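Local coordinates for protein yciO (Escherichia coli, PDB 1K7J), which is of uncertain function but belongs to the SUA5 (YrdC-like) family and may bind double-stranded RNA, at residues A[68-73]-A[132-137]; A[156-161]-A[171-176]. All blocks are in the same frame, centred on the assembly; numbering follows the deposited sequence.

Contact 1: residues A[68-73]-A[132-137]; sequences MCRDLS and LLEALG
Arg70 NH2 lies 3.1 Å from Glu134 OE1, a salt bridge in which the carboxylate oxygen stands well out of the guanidinium plane, so the pair attracts by charge and no N-H is aimed at the oxygen. The reason is the way the two chains overlap. Glu134 passes across one face of the guanidinium, with its CB over the centre of the group at 3.6 Å above the plane and CG also on that face, close to NH2; the carboxylate then lies only 26° from parallel to the guanidinium. In the plane, at the edge, NH1 donates to a water 3.2 Å away, and that water returns a weak bond to Leu133 O. Arg70 reaches the helix by holding CG anti to its own N (chi1 -176°) and bending at chi2, which carries CD past Leu133 CB at 4.0 Å. With an alanine here, Glu134 would probably lose its positive mate, and the apolar flank of Leu133 and Glu134 would be uncovered.

Beneath this charged pair, Leu133 points toward segment 68-73 and packs on its backbone: CD2 sits 3.3 Å from Met68 O, and CD1 sits 3.5 Å from Cys69 O. The selenomethionine Met68 adds its CG, 4.1 Å from Leu133 CD1, before its chain bends away toward Tyr32 and Thr34 of strand 30-34. The contact thus joins the exit of strand 66-68 to the C-terminal end of helix 127-136, whose other side packs on helix 14-25, while Asp71 caps the start of helix 72-78.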
HETATM    1  N   MSE A  68       2.202   1.213   3.660  1.00  8.82           N
HETATM    2  CA  MSE A  68       0.830   0.993   4.107  1.00  8.49           C
HETATM    3  C   MSE A  68       0.886   1.112   5.632  1.00  8.43           C
HETATM    4  O   MSE A  68       1.482   0.268   6.306  1.00  8.61           O
HETATM    5  CB  MSE A  68       0.374  -0.405   3.669  1.00  7.81           C
HETATM    6  CG  MSE A  68      -1.133  -0.624   3.609  1.00  7.46           C
HETATM    7 SE   MSE A  68      -2.023   0.401   2.193  1.00 11.00          SE
HETATM    8  CE  MSE A  68      -1.381  -0.551   0.589  1.00 11.32           C
ATOM      9  N   CYS A  69       0.265   2.167   6.163  1.00  8.96           N
ATOM     10  CA  CYS A  69       0.288   2.454   7.597  1.00  9.11           C
ATOM     11  C   CYS A  69      -1.021   2.224   8.340  1.00  9.15           C
ATOM     12  O   CYS A  69      -2.106   2.391   7.790  1.00  9.08           O
ATOM     13  CB  CYS A  69       0.727   3.902   7.820  1.00 10.22           C
ATOM     14  SG  CYS A  69       2.330   4.322   7.105  1.00 11.92           S
ATOM     15  N   ARG A  70      -0.896   1.876   9.616  1.00  9.32           N
ATOM     16  CA  ARG A  70      -2.046   1.603  10.468  1.00  9.51           C
ATOM     17  C   ARG A  70      -2.962   2.812  10.641  1.00  9.34           C
ATOM     18  O   ARG A  70      -4.184   2.697  10.542  1.00  9.64           O
ATOM     19  CB  ARG A  70      -1.561   1.140  11.844  1.00 10.48           C
ATOM     20  CG  ARG A  70      -2.672   0.742  12.803  1.00 12.34           C
ATOM     21  CD  ARG A  70      -3.293  -0.591  12.414  1.00 14.05           C
ATOM     22  NE  ARG A  70      -4.381  -0.964  13.315  1.00 16.36           N
ATOM     23  CZ  ARG A  70      -4.222  -1.247  14.604  1.00 16.87           C
ATOM     24  NH1 ARG A  70      -3.015  -1.208  15.151  1.00 17.73           N
ATOM     25  NH2 ARG A  70      -5.275  -1.555  15.352  1.00 17.81           N
ATOM     26  N   ASP A  71      -2.365   3.970  10.894  1.00  9.45           N
ATOM     27  CA  ASP A  71      -3.128   5.188  11.123  1.00  9.77           C
ATOM     28  C   ASP A  71      -2.254   6.417  10.911  1.00  9.88           C
ATOM     29  O   ASP A  71      -1.088   6.296  10.542  1.00  9.05           O
ATOM     30  CB  ASP A  71      -3.682   5.187  12.550  1.00 11.06           C
ATOM     31  CG  ASP A  71      -2.640   4.775  13.581  1.00 12.50           C
ATOM     32  OD1 ASP A  71      -1.439   5.055  13.371  1.00 12.34           O
ATOM     33  OD2 ASP A  71      -3.025   4.181  14.612  1.00 14.11           O
ATOM     34  N   LEU A  72      -2.822   7.596  11.150  1.00  9.84           N
ATOM     35  CA  LEU A  72      -2.091   8.845  10.969  1.00 10.33           C
ATOM     36  C   LEU A  72      -0.871   8.924  11.883  1.00  9.94           C
ATOM     37  O   LEU A  72       0.166   9.452  11.488  1.00  9.17           O
ATOM     38  CB  LEU A  72      -3.017  10.045  11.216  1.00 11.86           C
ATOM     39  CG  LEU A  72      -2.413  11.433  10.984  1.00 12.89           C
ATOM     40  CD1 LEU A  72      -1.905  11.549   9.553  1.00 14.88           C
ATOM     41  CD2 LEU A  72      -3.466  12.497  11.259  1.00 13.21           C
ATOM     42  N   SER A  73      -0.988   8.398  13.099  1.00  9.84           N
ATOM     43  CA  SER A  73       0.133   8.419  14.035  1.00  9.94           C
ATOM     44  C   SER A  73       1.330   7.675  13.445  1.00  9.42           C
ATOM     45  O   SER A  73       2.453   8.182  13.457  1.00 10.12           O
ATOM     46  CB  SER A  73      -0.266   7.769  15.361  1.00 10.38           C
ATOM     47  OG  SER A  73       0.845   7.700  16.241  1.00 11.14           O
ATOM     48  N   LEU A 132      -3.956  -6.953   9.134  1.00  8.05           N
ATOM     49  CA  LEU A 132      -2.588  -7.321   8.784  1.00  7.97           C
ATOM     50  C   LEU A 132      -1.598  -6.351   9.429  1.00  7.88           C
ATOM     51  O   LEU A 132      -0.587  -6.765  10.005  1.00  8.15           O
ATOM     52  CB  LEU A 132      -2.406  -7.309   7.260  1.00  7.56           C
ATOM     53  CG  LEU A 132      -3.108  -8.418   6.466  1.00  7.43           C
ATOM     54  CD1 LEU A 132      -3.007  -8.130   4.968  1.00  7.40           C
ATOM     55  CD2 LEU A 132      -2.475  -9.766   6.793  1.00  8.05           C
ATOM     56  N   LEU A 133      -1.891  -5.059   9.340  1.00  8.44           N
ATOM     57  CA  LEU A 133      -1.007  -4.051   9.910  1.00  8.96           C
ATOM     58  C   LEU A 133      -0.949  -4.149  11.428  1.00  9.37           C
ATOM     59  O   LEU A 133       0.119  -4.026  12.019  1.00  9.71           O
ATOM     60  CB  LEU A 133      -1.452  -2.655   9.473  1.00  9.11           C
ATOM     61  CG  LEU A 133      -1.326  -2.427   7.962  1.00  9.19           C
ATOM     62  CD1 LEU A 133      -1.921  -1.077   7.598  1.00  9.46           C
ATOM     63  CD2 LEU A 133       0.142  -2.516   7.537  1.00 10.25           C
ATOM     64  N   GLU A 134      -2.095  -4.378  12.061  1.00  9.81           N
ATOM     65  CA  GLU A 134      -2.126  -4.503  13.514  1.00 11.01           C
ATOM     66  C   GLU A 134      -1.242  -5.663  13.962  1.00 10.85           C
ATOM     67  O   GLU A 134      -0.499  -5.551  14.938  1.00 10.81           O
ATOM     68  CB  GLU A 134      -3.556  -4.739  14.004  1.00 13.02           C
ATOM     69  CG  GLU A 134      -3.693  -4.710  15.520  1.00 16.55           C
ATOM     70  CD  GLU A 134      -5.101  -5.032  15.985  1.00 19.32           C
ATOM     71  OE1 GLU A 134      -6.063  -4.529  15.364  1.00 20.49           O
ATOM     72  OE2 GLU A 134      -5.246  -5.778  16.976  1.00 20.78           O
ATOM     73  N   ALA A 135      -1.320  -6.780  13.247  1.00 10.40           N
ATOM     74  CA  ALA A 135      -0.525  -7.952  13.593  1.00 10.82           C
ATOM     75  C   ALA A 135       0.956  -7.753  13.279  1.00 11.11           C
ATOM     76  O   ALA A 135       1.820  -8.212  14.030  1.00 11.92           O
ATOM     77  CB  ALA A 135      -1.057  -9.179  12.857  1.00 10.90           C
ATOM     78  N   LEU A 136       1.252  -7.066  12.180  1.00 10.86           N
ATOM     79  CA  LEU A 136       2.641  -6.828  11.787  1.00 11.09           C
ATOM     80  C   LEU A 136       3.346  -5.888  12.765  1.00 10.86           C
ATOM     81  O   LEU A 136       4.511  -6.097  13.105  1.00 11.26           O
ATOM     82  CB  LEU A 136       2.702  -6.255  10.367  1.00 11.10           C
ATOM     83  CG  LEU A 136       4.096  -6.000   9.781  1.00 11.91           C
ATOM     84  CD1 LEU A 136       4.907  -7.287   9.762  1.00 12.65           C
ATOM     85  CD2 LEU A 136       3.951  -5.442   8.373  1.00 12.35           C
ATOM     86  N   GLY A 137       2.646  -4.849  13.208  1.00 10.51           N
ATOM     87  CA  GLY A 137       3.233  -3.931  14.172  1.00 10.48           C
ATOM     88  C   GLY A 137       3.966  -2.735  13.601  1.00 10.37           C
ATOM     89  O   GLY A 137       4.423  -1.868  14.348  1.00 10.77           O
TER
HETATM   90  O   HOH W   1      -0.038  -1.269  14.016  1.00 17.46           O

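Contact 2: residues A[156-161]-A[171-176]; sequences DPEEIK and IIHGGY
Two CH-pi contacts made by one proline, Pro157, carry this interface. Its CG stands over a face of the His173 ring, 3.6 Å from the ring centroid and displaced toward the rim; its CD lies almost squarely above the middle of the Tyr176 ring, 4.0 Å from that centroid. The proline therefore fills the angle between two aromatic side chains, and CD also meets Gly175 O.

Polar contacts gather at the helix start. Asp156 is the N-cap, and its OD1 accepts twice: from Glu158 N at 2.8 Å, nearly along the C-O direction, and from Glu159 N at 3.2 Å, from above the carboxylate plane. Asp156 runs beside Tyr176 in the same direction, its carboxylate swung to the far side of CB from N (chi1 -176°) and turned 63° from the ring. One water lies in the ring plane at the Tyr176 edge, 2.7 Å from OH, and donates to Asp156 OD2, so it bridges that oxygen and the tyrosine hydroxyl. Glu158 OE2 lies only loosely at the edge of the His173 ring, near its plane, its charge not in contact with the ring nitrogens.

Aliphatic packing closes the far end, where Ile171 CD1 lies 3.7 Å from Lys161 CA and 4.0 Å from Ile160 CG2.

The axes of helix 157-161 and strand 171-173 run nearly antiparallel, 160° between directions and 9.0 Å apart. Helix 157-164 thus lies along a face of the mixed sheet, over strand 170-173, which hydrogen-bonds to strand 3-6 on one side and strand 30-34 on the other; Ile160 reaches Val31 and Tyr38.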
ATOM      1  N   ASP A 156     -10.085  -8.732  -9.129  1.00 13.15           N
ATOM      2  CA  ASP A 156     -10.604 -10.099  -9.089  1.00 13.59           C
ATOM      3  C   ASP A 156      -9.522 -11.031  -8.538  1.00 13.39           C
ATOM      4  O   ASP A 156      -8.521 -11.289  -9.206  1.00 13.36           O
ATOM      5  CB  ASP A 156     -10.985 -10.528 -10.510  1.00 14.47           C
ATOM      6  CG  ASP A 156     -11.627 -11.898 -10.565  1.00 15.27           C
ATOM      7  OD1 ASP A 156     -11.271 -12.768  -9.745  1.00 15.77           O
ATOM      8  OD2 ASP A 156     -12.481 -12.108 -11.453  1.00 16.35           O
ATOM      9  N   PRO A 157      -9.716 -11.558  -7.316  1.00 13.34           N
ATOM     10  CA  PRO A 157      -8.733 -12.454  -6.702  1.00 13.62           C
ATOM     11  C   PRO A 157      -8.419 -13.726  -7.490  1.00 14.01           C
ATOM     12  O   PRO A 157      -7.308 -14.247  -7.413  1.00 13.98           O
ATOM     13  CB  PRO A 157      -9.336 -12.739  -5.324  1.00 13.45           C
ATOM     14  CG  PRO A 157     -10.803 -12.633  -5.566  1.00 13.39           C
ATOM     15  CD  PRO A 157     -10.910 -11.421  -6.461  1.00 13.36           C
ATOM     16  N   GLU A 158      -9.391 -14.227  -8.242  1.00 15.20           N
ATOM     17  CA  GLU A 158      -9.158 -15.427  -9.037  1.00 16.45           C
ATOM     18  C   GLU A 158      -8.293 -15.085 -10.249  1.00 15.97           C
ATOM     19  O   GLU A 158      -7.443 -15.877 -10.659  1.00 16.63           O
ATOM     20  CB  GLU A 158     -10.486 -16.043  -9.481  1.00 17.98           C
ATOM     21  CG  GLU A 158     -11.200 -16.818  -8.380  1.00 20.58           C
ATOM     22  CD  GLU A 158     -10.344 -17.933  -7.797  1.00 22.11           C
ATOM     23  OE1 GLU A 158      -9.617 -18.596  -8.569  1.00 22.85           O
ATOM     24  OE2 GLU A 158     -10.403 -18.156  -6.568  1.00 22.91           O
ATOM     25  N   GLU A 159      -8.511 -13.902 -10.817  1.00 16.04           N
ATOM     26  CA  GLU A 159      -7.726 -13.446 -11.960  1.00 16.38           C
ATOM     27  C   GLU A 159      -6.297 -13.228 -11.470  1.00 15.85           C
ATOM     28  O   GLU A 159      -5.331 -13.549 -12.162  1.00 16.00           O
ATOM     29  CB  GLU A 159      -8.310 -12.140 -12.513  1.00 18.21           C
ATOM     30  CG  GLU A 159      -7.593 -11.553 -13.732  1.00 20.30           C
ATOM     31  CD  GLU A 159      -6.293 -10.843 -13.387  1.00 21.76           C
ATOM     32  OE1 GLU A 159      -6.287 -10.028 -12.438  1.00 21.43           O
ATOM     33  OE2 GLU A 159      -5.278 -11.088 -14.076  1.00 21.83           O
ATOM     34  N   ILE A 160      -6.171 -12.689 -10.260  1.00 14.95           N
ATOM     35  CA  ILE A 160      -4.864 -12.435  -9.670  1.00 14.44           C
ATOM     36  C   ILE A 160      -4.108 -13.748  -9.471  1.00 14.37           C
ATOM     37  O   ILE A 160      -2.907 -13.832  -9.736  1.00 14.38           O
ATOM     38  CB  ILE A 160      -5.011 -11.699  -8.316  1.00 13.87           C
ATOM     39  CG1 ILE A 160      -5.550 -10.285  -8.569  1.00 13.61           C
ATOM     40  CG2 ILE A 160      -3.674 -11.656  -7.590  1.00 13.68           C
ATOM     41  CD1 ILE A 160      -5.849  -9.496  -7.311  1.00 13.43           C
ATOM     42  N   LYS A 161      -4.820 -14.772  -9.013  1.00 15.06           N
ATOM     43  CA  LYS A 161      -4.220 -16.083  -8.797  1.00 15.93           C
ATOM     44  C   LYS A 161      -3.707 -16.639 -10.125  1.00 16.57           C
ATOM     45  O   LYS A 161      -2.591 -17.152 -10.204  1.00 16.63           O
ATOM     46  CB  LYS A 161      -5.254 -17.034  -8.185  1.00 16.52           C
ATOM     47  CG  LYS A 161      -4.739 -18.436  -7.866  1.00 17.75           C
ATOM     48  CD  LYS A 161      -5.804 -19.230  -7.114  1.00 19.29           C
ATOM     49  CE  LYS A 161      -5.326 -20.622  -6.722  1.00 20.13           C
ATOM     50  NZ  LYS A 161      -5.138 -21.518  -7.896  1.00 21.11           N
ATOM     51  N   ILE A 171      -1.599 -15.004  -1.608  1.00 10.14           N
ATOM     52  CA  ILE A 171      -2.624 -14.156  -2.182  1.00  9.64           C
ATOM     53  C   ILE A 171      -3.799 -14.281  -1.232  1.00  9.40           C
ATOM     54  O   ILE A 171      -4.273 -15.387  -0.964  1.00  8.87           O
ATOM     55  CB  ILE A 171      -3.062 -14.618  -3.581  1.00 10.07           C
ATOM     56  CG1 ILE A 171      -1.910 -14.433  -4.573  1.00 10.80           C
ATOM     57  CG2 ILE A 171      -4.288 -13.817  -4.027  1.00 10.77           C
ATOM     58  CD1 ILE A 171      -2.182 -15.005  -5.956  1.00 12.69           C
ATOM     59  N   ILE A 172      -4.235 -13.152  -0.688  1.00  8.62           N
ATOM     60  CA  ILE A 172      -5.368 -13.151   0.220  1.00  8.43           C
ATOM     61  C   ILE A 172      -6.608 -12.750  -0.553  1.00  9.02           C
ATOM     62  O   ILE A 172      -6.693 -11.640  -1.069  1.00  9.49           O
ATOM     63  CB  ILE A 172      -5.175 -12.150   1.385  1.00  8.20           C
ATOM     64  CG1 ILE A 172      -4.021 -12.605   2.281  1.00  8.13           C
ATOM     65  CG2 ILE A 172      -6.461 -12.039   2.196  1.00  9.12           C
ATOM     66  CD1 ILE A 172      -3.655 -11.601   3.365  1.00  8.71           C
ATOM     67  N   HIS A 173      -7.552 -13.676  -0.652  1.00  9.15           N
ATOM     68  CA  HIS A 173      -8.814 -13.428  -1.327  1.00  9.38           C
ATOM     69  C   HIS A 173      -9.670 -12.654  -0.330  1.00  9.14           C
ATOM     70  O   HIS A 173     -10.060 -13.191   0.708  1.00  9.34           O
ATOM     71  CB  HIS A 173      -9.473 -14.767  -1.675  1.00 10.51           C
ATOM     72  CG  HIS A 173     -10.810 -14.647  -2.341  1.00 11.32           C
ATOM     73  ND1 HIS A 173     -11.845 -13.907  -1.812  1.00 12.30           N
ATOM     74  CD2 HIS A 173     -11.296 -15.226  -3.466  1.00 11.95           C
ATOM     75  CE1 HIS A 173     -12.913 -14.039  -2.580  1.00 12.51           C
ATOM     76  NE2 HIS A 173     -12.607 -14.834  -3.589  1.00 12.44           N
ATOM     77  N   GLY A 174      -9.940 -11.388  -0.635  1.00  9.14           N
ATOM     78  CA  GLY A 174     -10.750 -10.568   0.245  1.00  9.05           C
ATOM     79  C   GLY A 174     -11.963 -10.033  -0.485  1.00  9.11           C
ATOM     80  O   GLY A 174     -12.469  -8.958  -0.169  1.00  9.60           O
ATOM     81  N   GLY A 175     -12.425 -10.790  -1.476  1.00  9.21           N
ATOM     82  CA  GLY A 175     -13.584 -10.379  -2.243  1.00  9.45           C
ATOM     83  C   GLY A 175     -13.245  -9.695  -3.553  1.00  9.58           C
ATOM     84  O   GLY A 175     -12.078  -9.549  -3.918  1.00  9.01           O
ATOM     85  N   TYR A 176     -14.285  -9.281  -4.266  1.00  9.70           N
ATOM     86  CA  TYR A 176     -14.130  -8.599  -5.541  1.00 10.11           C
ATOM     87  C   TYR A 176     -14.224  -7.111  -5.257  1.00  9.95           C
ATOM     88  O   TYR A 176     -15.263  -6.607  -4.834  1.00  9.51           O
ATOM     89  CB  TYR A 176     -15.218  -9.068  -6.510  1.00 11.20           C
ATOM     90  CG  TYR A 176     -15.021 -10.514  -6.906  1.00 12.52           C
ATOM     91  CD1 TYR A 176     -15.203 -11.542  -5.980  1.00 13.11           C
ATOM     92  CD2 TYR A 176     -14.579 -10.852  -8.184  1.00 13.18           C
ATOM     93  CE1 TYR A 176     -14.942 -12.873  -6.317  1.00 14.21           C
ATOM     94  CE2 TYR A 176     -14.315 -12.178  -8.531  1.00 14.33           C
ATOM     95  CZ  TYR A 176     -14.496 -13.180  -7.592  1.00 14.41           C
ATOM     96  OH  TYR A 176     -14.209 -14.486  -7.927  1.00 15.81           O
TER
HETATM   97  O   HOH W   2     -13.612 -14.825 -10.507  1.00 25.74           O

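In the fold
Contacts 1 and 2 follow one another along the chain, the first closing before the second opens, and both belong to the single YrdC-like family region built around one mixed sheet. Their centres are 22 Å apart; contact 1 lies about 11 Å and contact 2 about 16 Å from the centre of the chain. They nevertheless meet through the core: Leu132 CD1, on helix 127-136, packs 3.9 Å from Ile172 CD1, on strand 170-173. Strand 30-34 is a common neighbour, touched by Met68 and Leu132 from contact 1 and by Ile160, Ile171 and Ile172 from contact 2. Both include an aspartate N-cap, Asp71 and Asp156.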